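Local coordinates for beta-xylosidase (Uncultured organism, PDB 4MLG), which hydrolyses beta-1,4-xylooligosaccharides, probably releasing xylose from their ends, and belongs to glycoside hydrolase family 43, whose catalytic domain is a five-bladed beta-propeller, at residues I76-R81 with M97-K102; I110-S115 with N127-S132; D242-C247 with V269-H274; F287-V292 with W299-K304. All coordinates share one frame; numbering follows the deposited sequence.

The four contacts show how one propeller combines regular pairing in its blades with irregular packing in its loops. Contacts 1 and 2 share a blade, since strands 94-102 and 108-115 are neighbours in one sheet, and both reach the second subunit. Contacts 3 and 4 lie on another part of the ring, joined by the backbone of Val269 and Cys291, and both touch the same sulfate. Contacts 1, 2 and 4 are buried, whereas contact 3 is only partly so. Contact 1 relies mainly on apolar side chains, contact 2 on a loop bonded to a strand, contact 3 on aromatic packing beside the calcium site, and contact 4 on hairpin bonds and a salt bridge.

Contact 1: residues I76-R81 with M97-K102; sequences IPWAGR and MYFPLK
Trp78 and Leu101 pack together next to a classic beta bulge, in which Gly80 and Arg81 both face Lys102 of strand 94-102 in a propeller blade. The tightly packed half is apolar. Leu101 CG stands anti to the backbone N (chi1 -176°), which sets CD2 over one face of the Trp78 six-membered ring, 4.0 Å from its centroid and 13° off the normal. The same methyl lies 3.6 Å from Ala79 CA and meets Ile76 tip to tip. Ile76 CD1 reaches Phe99 CE1 at 3.5 Å, and Trp78 CZ2 comes obliquely to that same atom at 3.6 Å. With an alanine in place of Trp78, Leu101 CD2 would probably lose the ring face it rests on and a gap would open beside Phe99. Lys130 of the second subunit also packs on this indole. Toward the partly exposed Arg81 the hold is looser. Its N makes a weak bond to Lys102 O at 3.4 Å, answered by Lys102 N to Arg81 O at 3.3 Å, bent to 135° at the hydrogen. Asp106 and Asp44 pair with the guanidinium, which probably eases a second cation's approach: Lys102 lays CD over one guanidinium face, its NZ 3.4 Å from Arg81 NH2.

Contact 2: residues I110-S115 with N127-S132; sequences IGVAIS and NPIKGS
Ile129 lies across Ile110 and Val112 of strand 108-115, and its side chain can be followed outward atom by atom. CB sits 3.4 Å from Ile110 O, the carbonyl that also accepts a bond from Ile129 N at 2.8 Å, 168° at the hydrogen. CG1, set beside the backbone N and anti to the carbonyl carbon (chi1 -60°), comes 3.2 Å from Ile110 O and also touches Val112 CG2. The terminal CD1 touches two branches, Val112 CG2 at 3.7 Å and, more distantly, Ile110 CG2 at 4.1 Å. From Ile129 to Ser132 the chain makes a type II beta turn, with Gly131 at the position whose positive phi suits glycine; this loop, which follows the outermost strand 123-124, runs beside strand 108-115 of a four-stranded propeller blade. Ser132 closes the turn with a backbone bond to Ile129 O, and its OG accepts a nearly straight bond from Ile110 N at 3.3 Å. An alanine at Ser132 would remove that acceptor and is likely to leave the N-H of Ile110 without this mate. Gly131 O is bonded to Asn105 of the second subunit. Beside Pro128, a water accepts from Val112 N and donates to Asn127 O.

Contact 3: residues D242-C247 with V269-H274; sequences DTHLIC and VGWTTH. With CA (calcium ion), chain M; SO4 (sulfate ion), chain N.
His244, Trp271 and Thr273 carry this contact between two loops of the family 43 beta-propeller, one entering strand 246-251, the other leading from strand 258-265 toward strand 276-280 of the next sheet. His244 and Trp271 form a T-shaped (edge-to-face) pair: the imidazole turns an edge to the indole, with the planes 67° apart and the His244 ring centroid 4.7 Å from that of the Trp271 five-membered ring. His244 NE2 does the touching, standing over the indole face near its rim, 3.6 Å from Trp271 CD1. Trp271 CG lies anti to the backbone N (chi1 -164°), which carries the indole to the 242-247 loop; its six-membered ring also reaches that loop, CZ2 lying 3.5 Å from Asp242 CA. The carboxylate of Asp242 turns away to a salt bridge with Arg220. Thr273 uses both its branches. Its CG2 lies 3.8 Å from His244 C, and OG1 packs against Ile246 CG1. A water bridges the loops, 2.6 Å from His244 O and 3.1 Å from Thr273 OG1. The side chain of His274 starts out away from the 242-247 loop, and its NE2 binds the calcium ion at 2.8 Å, with the metal in the plane of the ring; Asp85 is the other protein ligand. His274 ND1 makes a weak bond to O2 of a sulfate, probably from the crystallisation liquor. Val269 is bonded to Cys291. No direct hydrogen bond crosses between the two segments, so their mutual hold rests on ring and methyl packing and a water, consistent with a share in placing the backbone before the calcium ligand.

Contact 4: residues F287-V292 with W299-K304; sequences FHHDCV and WLRSLK. With SO4 (sulfate ion), chain N.
Lys304 and His288 are tied together through both backbone and side chain. Among the backbone bonds, His288 N gives to Lys304 O at 2.7 Å and Lys304 N returns to His288 O at 2.6 Å; Asp290 and Ser302 exchange a second such pair. Between them His289 and Leu303 form a non-hydrogen-bonded pair, their CA atoms only 4.1 Å apart. CH-pi contacts come next. Lys304 CG stands over one face of the His288 ring, 3.7 Å from its centroid, and Arg301 CD covers one face of the His289 ring in the same manner, also at 3.7 Å to the centroid. The backbone pairs belong to the beta hairpin of strands 283-290 and 302-308, with Arg301 just before its second strand, in the middle of a four-stranded antiparallel propeller blade whose outer strand 5-6 comes from the N-terminus, so the two ends of the chain meet in one sheet. The charged contacts differ in strength. A bend at chi3 (-58°) turns the Lys304 chain so that NZ meets Asp290 OD2 at 2.8 Å, on the syn side and 27° out of the carboxylate plane. Tyr6 bonds to both partners of this buried salt bridge, and Thr322 adds a bond to OD2. Arg301, whose NE is paired with Asp32, extends its guanidinium edge to a sulfate ion, probably from the crystallisation liquor, where NH1 makes a weak but straight bond to O1 at 3.4 Å.

Contact 1: residues I76-R81 with M97-K102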
loop_
_atom_site.group_PDB
_atom_site.type_symbol
_atom_site.label_atom_id
_atom_site.label_comp_id
_atom_site.label_asym_id
_atom_site.label_seq_id
_atom_site.Cartn_x
_atom_site.Cartn_y
_atom_site.Cartn_z
ATOM N N ILE A 76 -1.238 13.873 10.459
ATOM C CA ILE A 76 -1.017 12.462 10.156
ATOM C C ILE A 76 0.310 12.269 9.421
ATOM O O ILE A 76 0.529 12.859 8.365
ATOM C CB ILE A 76 -2.173 11.884 9.315
ATOM C CG1 ILE A 76 -3.516 12.196 9.977
ATOM C CG2 ILE A 76 -2.008 10.385 9.131
ATOM C CD1 ILE A 76 -4.714 11.757 9.162
ATOM N N PRO A 77 1.206 11.448 9.990
ATOM C CA PRO A 77 2.559 11.248 9.455
ATOM C C PRO A 77 2.591 10.562 8.088
ATOM O O PRO A 77 3.408 10.931 7.243
ATOM C CB PRO A 77 3.221 10.350 10.507
ATOM C CG PRO A 77 2.431 10.579 11.754
ATOM C CD PRO A 77 1.024 10.772 11.285
ATOM N N TRP A 78 1.722 9.578 7.879
ATOM C CA TRP A 78 1.708 8.828 6.627
ATOM C C TRP A 78 0.744 9.438 5.619
ATOM O O TRP A 78 0.433 8.828 4.596
ATOM C CB TRP A 78 1.340 7.364 6.879
ATOM C CG TRP A 78 -0.045 7.166 7.434
ATOM C CD1 TRP A 78 -0.427 7.269 8.741
ATOM C CD2 TRP A 78 -1.226 6.816 6.698
ATOM N NE1 TRP A 78 -1.771 7.011 8.864
ATOM C CE2 TRP A 78 -2.285 6.730 7.625
ATOM C CE3 TRP A 78 -1.491 6.569 5.348
ATOM C CZ2 TRP A 78 -3.589 6.411 7.243
ATOM C CZ3 TRP A 78 -2.784 6.252 4.970
ATOM C CH2 TRP A 78 -3.816 6.175 5.914
ATOM N N ALA A 79 0.288 10.653 5.909
ATOM C CA ALA A 79 -0.779 11.282 5.138
ATOM C C ALA A 79 -0.443 11.542 3.675
ATOM O O ALA A 79 0.652 11.996 3.338
ATOM C CB ALA A 79 -1.228 12.571 5.804
ATOM N N GLY A 80 -1.409 11.239 2.816
ATOM C CA GLY A 80 -1.357 11.612 1.418
ATOM C C GLY A 80 -2.413 12.669 1.170
ATOM O O GLY A 80 -2.111 13.861 1.144
ATOM N N ARG A 81 -3.659 12.232 1.012
ATOM C CA ARG A 81 -4.778 13.151 0.816
ATOM C C ARG A 81 -6.132 12.488 1.058
ATOM O O ARG A 81 -6.242 11.260 1.074
ATOM C CB ARG A 81 -4.739 13.756 -0.591
ATOM C CG ARG A 81 -4.768 12.732 -1.713
ATOM C CD ARG A 81 -4.478 13.389 -3.051
ATOM N NE ARG A 81 -4.471 12.429 -4.150
ATOM C CZ ARG A 81 -5.493 12.231 -4.973
ATOM N NH1 ARG A 81 -6.611 12.928 -4.823
ATOM N NH2 ARG A 81 -5.399 11.339 -5.951
ATOM N N MET A 97 -10.501 6.100 16.799
ATOM C CA MET A 97 -11.050 6.621 15.553
ATOM C C MET A 97 -10.407 5.943 14.350
ATOM O O MET A 97 -9.184 5.933 14.214
ATOM C CB MET A 97 -10.856 8.134 15.460
ATOM C CG MET A 97 -11.248 8.716 14.112
ATOM S SD MET A 97 -11.020 10.500 14.020
ATOM C CE MET A 97 -12.179 11.059 15.265
ATOM N N TYR A 98 -11.233 5.374 13.480
ATOM C CA TYR A 98 -10.736 4.710 12.283
ATOM C C TYR A 98 -11.053 5.530 11.039
ATOM O O TYR A 98 -12.209 5.646 10.633
ATOM C CB TYR A 98 -11.322 3.301 12.167
ATOM C CG TYR A 98 -10.861 2.366 13.263
ATOM C CD1 TYR A 98 -9.803 1.493 13.056
ATOM C CD2 TYR A 98 -11.477 2.365 14.508
ATOM C CE1 TYR A 98 -9.378 0.638 14.053
ATOM C CE2 TYR A 98 -11.058 1.513 15.511
ATOM C CZ TYR A 98 -10.008 0.653 15.278
ATOM O OH TYR A 98 -9.586 -0.195 16.273
ATOM N N PHE A 99 -10.013 6.100 10.440
ATOM C CA PHE A 99 -10.177 6.983 9.294
ATOM C C PHE A 99 -9.559 6.400 8.029
ATOM O O PHE A 99 -8.486 5.800 8.073
ATOM C CB PHE A 99 -9.565 8.356 9.586
ATOM C CG PHE A 99 -8.100 8.310 9.928
ATOM C CD1 PHE A 99 -7.137 8.432 8.939
ATOM C CD2 PHE A 99 -7.687 8.153 11.242
ATOM C CE1 PHE A 99 -5.792 8.387 9.252
ATOM C CE2 PHE A 99 -6.343 8.111 11.560
ATOM C CZ PHE A 99 -5.394 8.229 10.564
ATOM N N PRO A 100 -10.247 6.570 6.892
ATOM C CA PRO A 100 -9.705 6.203 5.585
ATOM C C PRO A 100 -8.898 7.361 5.007
ATOM O O PRO A 100 -9.263 8.521 5.196
ATOM C CB PRO A 100 -10.963 5.963 4.754
ATOM C CG PRO A 100 -11.964 6.891 5.333
ATOM C CD PRO A 100 -11.644 7.024 6.803
ATOM N N LEU A 101 -7.808 7.044 4.320
ATOM C CA LEU A 101 -6.923 8.070 3.783
ATOM C C LEU A 101 -5.968 7.453 2.775
ATOM O O LEU A 101 -5.324 6.442 3.059
ATOM C CB LEU A 101 -6.127 8.730 4.912
ATOM C CG LEU A 101 -5.199 9.895 4.563
ATOM C CD1 LEU A 101 -5.993 11.163 4.302
ATOM C CD2 LEU A 101 -4.192 10.114 5.676
ATOM N N LYS A 102 -5.885 8.053 1.593
ATOM C CA LYS A 102 -4.913 7.616 0.606
ATOM C C LYS A 102 -3.523 7.879 1.162
ATOM O O LYS A 102 -3.260 8.955 1.697
ATOM C CB LYS A 102 -5.100 8.359 -0.717
ATOM C CG LYS A 102 -6.382 8.021 -1.464
ATOM C CD LYS A 102 -6.400 8.705 -2.824
ATOM C CE LYS A 102 -7.626 8.331 -3.640
ATOM N NZ LYS A 102 -7.620 9.032 -4.954
#

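Contact 2: residues I110-S115 with N127-S132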
loop_
_atom_site.group_PDB
_atom_site.type_symbol
_atom_site.label_atom_id
_atom_site.label_comp_id
_atom_site.label_asym_id
_atom_site.label_seq_id
_atom_site.Cartn_x
_atom_site.Cartn_y
_atom_site.Cartn_z
ATOM N N ILE A 110 -6.338 2.591 5.969
ATOM C CA ILE A 110 -7.118 2.961 7.143
ATOM C C ILE A 110 -6.211 3.147 8.353
ATOM O O ILE A 110 -5.463 2.242 8.723
ATOM C CB ILE A 110 -8.199 1.911 7.454
ATOM C CG1 ILE A 110 -9.201 1.826 6.301
ATOM C CG2 ILE A 110 -8.916 2.247 8.756
ATOM C CD1 ILE A 110 -10.289 0.791 6.501
ATOM N N GLY A 111 -6.277 4.326 8.962
ATOM C CA GLY A 111 -5.427 4.642 10.095
ATOM C C GLY A 111 -6.191 4.712 11.402
ATOM O O GLY A 111 -7.424 4.745 11.409
ATOM N N VAL A 112 -5.456 4.737 12.510
ATOM C CA VAL A 112 -6.062 4.783 13.835
ATOM C C VAL A 112 -5.646 6.035 14.606
ATOM O O VAL A 112 -4.461 6.362 14.685
ATOM C CB VAL A 112 -5.694 3.537 14.663
ATOM C CG1 VAL A 112 -6.273 3.637 16.067
ATOM C CG2 VAL A 112 -6.185 2.277 13.971
ATOM N N ALA A 113 -6.630 6.733 15.164
ATOM C CA ALA A 113 -6.372 7.877 16.031
ATOM C C ALA A 113 -7.012 7.633 17.394
ATOM O O ALA A 113 -8.155 7.183 17.476
ATOM C CB ALA A 113 -6.905 9.149 15.402
ATOM N N ILE A 114 -6.277 7.936 18.461
ATOM C CA ILE A 114 -6.707 7.595 19.815
ATOM C C ILE A 114 -6.939 8.830 20.690
ATOM O O ILE A 114 -6.215 9.819 20.584
ATOM C CB ILE A 114 -5.673 6.675 20.502
ATOM C CG1 ILE A 114 -5.238 5.553 19.554
ATOM C CG2 ILE A 114 -6.231 6.097 21.794
ATOM C CD1 ILE A 114 -4.232 4.595 20.156
ATOM N N SER A 115 -7.955 8.763 21.547
ATOM C CA SER A 115 -8.240 9.829 22.504
ATOM C C SER A 115 -8.749 9.256 23.826
ATOM O O SER A 115 -9.255 8.134 23.871
ATOM C CB SER A 115 -9.265 10.810 21.931
ATOM O OG SER A 115 -9.576 11.828 22.867
ATOM N N ASN A 127 1.573 5.070 11.270
ATOM C CA ASN A 127 1.380 4.248 10.081
ATOM C C ASN A 127 -0.029 3.670 10.007
ATOM O O ASN A 127 -0.671 3.460 11.037
ATOM C CB ASN A 127 2.418 3.123 10.030
ATOM C CG ASN A 127 3.832 3.643 9.856
ATOM O OD1 ASN A 127 4.559 3.831 10.830
ATOM N ND2 ASN A 127 4.229 3.878 8.609
ATOM N N PRO A 128 -0.522 3.421 8.785
ATOM C CA PRO A 128 -1.857 2.839 8.634
ATOM C C PRO A 128 -1.889 1.390 9.106
ATOM O O PRO A 128 -0.835 0.772 9.260
ATOM C CB PRO A 128 -2.092 2.902 7.123
ATOM C CG PRO A 128 -0.726 2.889 6.531
ATOM C CD PRO A 128 0.114 3.686 7.482
ATOM N N ILE A 129 -3.089 0.866 9.334
ATOM C CA ILE A 129 -3.269 -0.520 9.751
ATOM C C ILE A 129 -2.702 -1.482 8.710
ATOM O O ILE A 129 -2.957 -1.338 7.516
ATOM C CB ILE A 129 -4.760 -0.841 9.976
ATOM C CG1 ILE A 129 -5.344 0.061 11.066
ATOM C CG2 ILE A 129 -4.952 -2.306 10.339
ATOM C CD1 ILE A 129 -6.818 -0.183 11.334
ATOM N N LYS A 130 -1.927 -2.458 9.170
ATOM C CA LYS A 130 -1.321 -3.444 8.285
ATOM C C LYS A 130 -2.378 -4.257 7.545
ATOM O O LYS A 130 -3.266 -4.845 8.163
ATOM C CB LYS A 130 -0.407 -4.379 9.079
ATOM C CG LYS A 130 0.719 -3.670 9.810
ATOM C CD LYS A 130 1.462 -4.621 10.731
ATOM C CE LYS A 130 2.665 -3.943 11.360
ATOM N NZ LYS A 130 2.291 -2.711 12.110
ATOM N N GLY A 131 -2.279 -4.281 6.219
ATOM C CA GLY A 131 -3.192 -5.055 5.399
ATOM C C GLY A 131 -4.455 -4.304 5.026
ATOM O O GLY A 131 -5.242 -4.772 4.203
ATOM N N SER A 132 -4.646 -3.136 5.629
ATOM C CA SER A 132 -5.846 -2.339 5.397
ATOM C C SER A 132 -5.907 -1.804 3.970
ATOM O O SER A 132 -4.877 -1.507 3.361
ATOM C CB SER A 132 -5.919 -1.178 6.389
ATOM O OG SER A 132 -4.804 -0.317 6.241
HETATM O O HOH W 1 -2.931 3.260 11.980
#

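Contact 3: residues D242-C247 with V269-H274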
loop_
_atom_site.group_PDB
_atom_site.type_symbol
_atom_site.label_atom_id
_atom_site.label_comp_id
_atom_site.label_asym_id
_atom_site.label_seq_id
_atom_site.Cartn_x
_atom_site.Cartn_y
_atom_site.Cartn_z
ATOM N N ASP A 242 -24.948 4.637 -7.314
ATOM C CA ASP A 242 -25.542 5.213 -8.517
ATOM C C ASP A 242 -27.060 5.058 -8.601
ATOM O O ASP A 242 -27.682 5.526 -9.555
ATOM C CB ASP A 242 -24.876 4.643 -9.773
ATOM C CG ASP A 242 -24.999 3.137 -9.867
ATOM O OD1 ASP A 242 -25.154 2.484 -8.813
ATOM O OD2 ASP A 242 -24.934 2.605 -10.996
ATOM N N THR A 243 -27.655 4.401 -7.610
ATOM C CA THR A 243 -29.109 4.340 -7.511
ATOM C C THR A 243 -29.587 5.147 -6.309
ATOM O O THR A 243 -30.787 5.246 -6.052
ATOM C CB THR A 243 -29.632 2.894 -7.439
ATOM O OG1 THR A 243 -28.893 2.161 -6.456
ATOM C CG2 THR A 243 -29.487 2.210 -8.790
ATOM N N HIS A 244 -28.630 5.717 -5.579
ATOM C CA HIS A 244 -28.904 6.682 -4.515
ATOM C C HIS A 244 -29.810 6.142 -3.405
ATOM O O HIS A 244 -30.649 6.869 -2.876
ATOM C CB HIS A 244 -29.506 7.965 -5.104
ATOM C CG HIS A 244 -28.806 8.454 -6.335
ATOM N ND1 HIS A 244 -28.994 7.885 -7.575
ATOM C CD2 HIS A 244 -27.921 9.464 -6.516
ATOM C CE1 HIS A 244 -28.253 8.518 -8.467
ATOM N NE2 HIS A 244 -27.592 9.480 -7.850
ATOM N N LEU A 245 -29.631 4.874 -3.049
ATOM C CA LEU A 245 -30.464 4.251 -2.024
ATOM C C LEU A 245 -29.661 3.873 -0.786
ATOM O O LEU A 245 -28.473 3.565 -0.873
ATOM C CB LEU A 245 -31.137 2.991 -2.571
ATOM C CG LEU A 245 -31.948 3.100 -3.857
ATOM C CD1 LEU A 245 -32.321 1.715 -4.353
ATOM C CD2 LEU A 245 -33.191 3.938 -3.630
ATOM N N ILE A 246 -30.323 3.899 0.365
ATOM C CA ILE A 246 -29.773 3.302 1.574
ATOM C C ILE A 246 -30.587 2.054 1.898
ATOM O O ILE A 246 -31.686 2.142 2.447
ATOM C CB ILE A 246 -29.799 4.274 2.770
ATOM C CG1 ILE A 246 -28.888 5.473 2.500
ATOM C CG2 ILE A 246 -29.351 3.570 4.046
ATOM C CD1 ILE A 246 -27.412 5.125 2.476
ATOM N N CYS A 247 -30.051 0.894 1.533
ATOM C CA CYS A 247 -30.744 -0.369 1.751
ATOM C C CYS A 247 -30.290 -1.011 3.055
ATOM O O CYS A 247 -29.437 -0.468 3.757
ATOM C CB CYS A 247 -30.500 -1.322 0.580
ATOM S SG CYS A 247 -31.140 -0.732 -1.007
ATOM N N VAL A 269 -31.340 14.835 -2.266
ATOM C CA VAL A 269 -30.695 15.880 -3.049
ATOM C C VAL A 269 -29.183 15.724 -2.959
ATOM O O VAL A 269 -28.595 15.865 -1.886
ATOM C CB VAL A 269 -31.103 17.287 -2.580
ATOM C CG1 VAL A 269 -30.247 18.343 -3.262
ATOM C CG2 VAL A 269 -32.576 17.528 -2.861
ATOM N N GLY A 270 -28.560 15.424 -4.092
ATOM C CA GLY A 270 -27.141 15.132 -4.129
ATOM C C GLY A 270 -26.917 13.707 -4.593
ATOM O O GLY A 270 -27.774 12.845 -4.400
ATOM N N TRP A 271 -25.766 13.458 -5.205
ATOM C CA TRP A 271 -25.468 12.145 -5.761
ATOM C C TRP A 271 -25.213 11.119 -4.664
ATOM O O TRP A 271 -25.578 9.952 -4.792
ATOM C CB TRP A 271 -24.254 12.228 -6.689
ATOM C CG TRP A 271 -24.097 11.045 -7.598
ATOM C CD1 TRP A 271 -24.508 10.950 -8.895
ATOM C CD2 TRP A 271 -23.480 9.790 -7.279
ATOM N NE1 TRP A 271 -24.188 9.713 -9.404
ATOM C CE2 TRP A 271 -23.556 8.983 -8.432
ATOM C CE3 TRP A 271 -22.871 9.271 -6.132
ATOM C CZ2 TRP A 271 -23.047 7.688 -8.471
ATOM C CZ3 TRP A 271 -22.369 7.982 -6.172
ATOM C CH2 TRP A 271 -22.460 7.205 -7.333
ATOM N N THR A 272 -24.584 11.558 -3.580
ATOM C CA THR A 272 -24.192 10.645 -2.516
ATOM C C THR A 272 -25.228 10.566 -1.401
ATOM O O THR A 272 -25.919 11.539 -1.106
ATOM C CB THR A 272 -22.844 11.052 -1.898
ATOM O OG1 THR A 272 -22.994 12.291 -1.197
ATOM C CG2 THR A 272 -21.790 11.210 -2.981
ATOM N N THR A 273 -25.328 9.391 -0.791
ATOM C CA THR A 273 -26.140 9.212 0.404
ATOM C C THR A 273 -25.374 8.361 1.420
ATOM O O THR A 273 -24.867 7.287 1.096
ATOM C CB THR A 273 -27.531 8.610 0.082
ATOM O OG1 THR A 273 -28.278 8.442 1.293
ATOM C CG2 THR A 273 -27.404 7.268 -0.633
ATOM N N HIS A 274 -25.266 8.866 2.643
ATOM C CA HIS A 274 -24.484 8.202 3.680
ATOM C C HIS A 274 -25.226 8.317 5.002
ATOM O O HIS A 274 -25.960 9.279 5.216
ATOM C CB HIS A 274 -23.107 8.850 3.797
ATOM C CG HIS A 274 -22.044 7.926 4.300
ATOM N ND1 HIS A 274 -21.027 7.457 3.498
ATOM C CD2 HIS A 274 -21.840 7.383 5.524
ATOM C CE1 HIS A 274 -20.239 6.667 4.205
ATOM N NE2 HIS A 274 -20.713 6.603 5.437
HETATM CA CA CA M . -20.161 5.343 7.865
HETATM S S SO4 N . -17.654 9.013 0.654
HETATM O O1 SO4 N . -17.606 10.344 1.251
HETATM O O2 SO4 N . -18.772 8.263 1.217
HETATM O O3 SO4 N . -17.823 9.134 -0.791
HETATM O O4 SO4 N . -16.410 8.309 0.951
HETATM O O HOH W 2 -30.730 7.721 -0.442
#

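Contact 4: residues F287-V292 with W299-K304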
loop_
_atom_site.group_PDB
_atom_site.type_symbol
_atom_site.label_atom_id
_atom_site.label_comp_id
_atom_site.label_asym_id
_atom_site.label_seq_id
_atom_site.Cartn_x
_atom_site.Cartn_y
_atom_site.Cartn_z
ATOM N N PHE A 287 -29.325 9.288 10.993
ATOM C CA PHE A 287 -28.483 10.421 10.636
ATOM C C PHE A 287 -27.997 10.247 9.204
ATOM O O PHE A 287 -27.527 9.175 8.835
ATOM C CB PHE A 287 -27.288 10.530 11.584
ATOM C CG PHE A 287 -27.662 10.877 12.997
ATOM C CD1 PHE A 287 -27.628 12.191 13.433
ATOM C CD2 PHE A 287 -28.043 9.890 13.890
ATOM C CE1 PHE A 287 -27.969 12.514 14.732
ATOM C CE2 PHE A 287 -28.385 10.208 15.190
ATOM C CZ PHE A 287 -28.349 11.521 15.610
ATOM N N HIS A 288 -28.121 11.297 8.399
ATOM C CA HIS A 288 -27.690 11.253 7.005
ATOM C C HIS A 288 -27.408 12.659 6.486
ATOM O O HIS A 288 -27.205 13.580 7.275
ATOM C CB HIS A 288 -28.738 10.551 6.134
ATOM C CG HIS A 288 -30.101 11.169 6.205
ATOM N ND1 HIS A 288 -30.896 11.092 7.327
ATOM C CD2 HIS A 288 -30.814 11.861 5.285
ATOM C CE1 HIS A 288 -32.037 11.718 7.100
ATOM N NE2 HIS A 288 -32.013 12.192 5.868
ATOM N N HIS A 289 -27.389 12.825 5.166
ATOM C CA HIS A 289 -27.151 14.143 4.579
ATOM C C HIS A 289 -27.790 14.328 3.204
ATOM O O HIS A 289 -28.103 13.358 2.515
ATOM C CB HIS A 289 -25.648 14.441 4.497
ATOM C CG HIS A 289 -24.887 13.521 3.591
ATOM N ND1 HIS A 289 -23.767 12.831 4.005
ATOM C CD2 HIS A 289 -25.073 13.186 2.291
ATOM C CE1 HIS A 289 -23.301 12.109 3.002
ATOM N NE2 HIS A 289 -24.077 12.303 1.952
ATOM N N ASP A 290 -27.978 15.587 2.818
ATOM C CA ASP A 290 -28.338 15.935 1.448
ATOM C C ASP A 290 -27.740 17.289 1.071
ATOM O O ASP A 290 -27.159 17.972 1.914
ATOM C CB ASP A 290 -29.858 15.910 1.229
ATOM C CG ASP A 290 -30.615 16.779 2.217
ATOM O OD1 ASP A 290 -30.026 17.721 2.785
ATOM O OD2 ASP A 290 -31.820 16.519 2.416
ATOM N N CYS A 291 -27.885 17.675 -0.190
ATOM C CA CYS A 291 -27.251 18.895 -0.675
ATOM C C CYS A 291 -28.254 20.020 -0.914
ATOM O O CYS A 291 -28.135 20.779 -1.877
ATOM C CB CYS A 291 -26.457 18.602 -1.949
ATOM S SG CYS A 291 -25.275 17.244 -1.764
ATOM N N VAL A 292 -29.239 20.124 -0.025
ATOM C CA VAL A 292 -30.241 21.184 -0.111
ATOM C C VAL A 292 -29.695 22.589 0.208
ATOM O O VAL A 292 -29.940 23.524 -0.554
ATOM C CB VAL A 292 -31.503 20.864 0.734
ATOM C CG1 VAL A 292 -32.454 22.050 0.754
ATOM C CG2 VAL A 292 -32.202 19.624 0.195
ATOM N N TRP A 299 -20.545 17.691 -3.770
ATOM C CA TRP A 299 -19.383 17.705 -2.885
ATOM C C TRP A 299 -19.575 18.605 -1.666
ATOM O O TRP A 299 -18.677 18.735 -0.835
ATOM C CB TRP A 299 -18.126 18.114 -3.659
ATOM C CG TRP A 299 -18.243 19.446 -4.329
ATOM C CD1 TRP A 299 -17.765 20.637 -3.871
ATOM C CD2 TRP A 299 -18.884 19.723 -5.579
ATOM N NE1 TRP A 299 -18.066 21.641 -4.760
ATOM C CE2 TRP A 299 -18.754 21.106 -5.816
ATOM C CE3 TRP A 299 -19.555 18.938 -6.522
ATOM C CZ2 TRP A 299 -19.270 21.719 -6.956
ATOM C CZ3 TRP A 299 -20.067 19.548 -7.652
ATOM C CH2 TRP A 299 -19.921 20.925 -7.860
ATOM N N LEU A 300 -20.747 19.225 -1.564
ATOM C CA LEU A 300 -21.082 20.055 -0.412
ATOM C C LEU A 300 -22.351 19.533 0.251
ATOM O O LEU A 300 -23.460 19.800 -0.211
ATOM C CB LEU A 300 -21.267 21.513 -0.830
ATOM C CG LEU A 300 -20.064 22.213 -1.464
ATOM C CD1 LEU A 300 -20.408 23.653 -1.804
ATOM C CD2 LEU A 300 -18.864 22.151 -0.536
ATOM N N ARG A 301 -22.180 18.790 1.339
ATOM C CA ARG A 301 -23.293 18.090 1.967
ATOM C C ARG A 301 -23.563 18.586 3.384
ATOM O O ARG A 301 -22.639 18.916 4.124
ATOM C CB ARG A 301 -23.012 16.587 1.975
ATOM C CG ARG A 301 -22.815 15.998 0.586
ATOM C CD ARG A 301 -22.049 14.685 0.619
ATOM N NE ARG A 301 -20.636 14.876 0.938
ATOM C CZ ARG A 301 -19.738 13.897 0.973
ATOM N NH1 ARG A 301 -20.100 12.649 0.706
ATOM N NH2 ARG A 301 -18.475 14.164 1.275
ATOM N N SER A 302 -24.840 18.637 3.752
ATOM C CA SER A 302 -25.239 19.068 5.086
ATOM C C SER A 302 -25.920 17.919 5.814
ATOM O O SER A 302 -26.875 17.335 5.304
ATOM C CB SER A 302 -26.186 20.265 4.996
ATOM O OG SER A 302 -25.616 21.309 4.226
ATOM N N LEU A 303 -25.431 17.591 7.006
ATOM C CA LEU A 303 -25.976 16.459 7.747
ATOM C C LEU A 303 -27.345 16.751 8.354
ATOM O O LEU A 303 -27.654 17.890 8.707
ATOM C CB LEU A 303 -24.992 15.941 8.806
ATOM C CG LEU A 303 -24.222 16.891 9.730
ATOM C CD1 LEU A 303 -25.139 17.666 10.656
ATOM C CD2 LEU A 303 -23.216 16.096 10.543
ATOM N N LYS A 304 -28.160 15.709 8.467
ATOM C CA LYS A 304 -29.517 15.848 8.973
ATOM C C LYS A 304 -29.966 14.564 9.663
ATOM O O LYS A 304 -29.392 13.498 9.442
ATOM C CB LYS A 304 -30.468 16.202 7.829
ATOM C CG LYS A 304 -30.446 15.208 6.678
ATOM C CD LYS A 304 -31.230 15.721 5.484
ATOM C CE LYS A 304 -32.673 16.018 5.855
ATOM N NZ LYS A 304 -33.458 16.523 4.695
HETATM S S SO4 N . -17.654 9.013 0.654
HETATM O O1 SO4 N . -17.606 10.344 1.251
HETATM O O2 SO4 N . -18.772 8.263 1.217
HETATM O O3 SO4 N . -17.823 9.134 -0.791
HETATM O O4 SO4 N . -16.410 8.309 0.951
#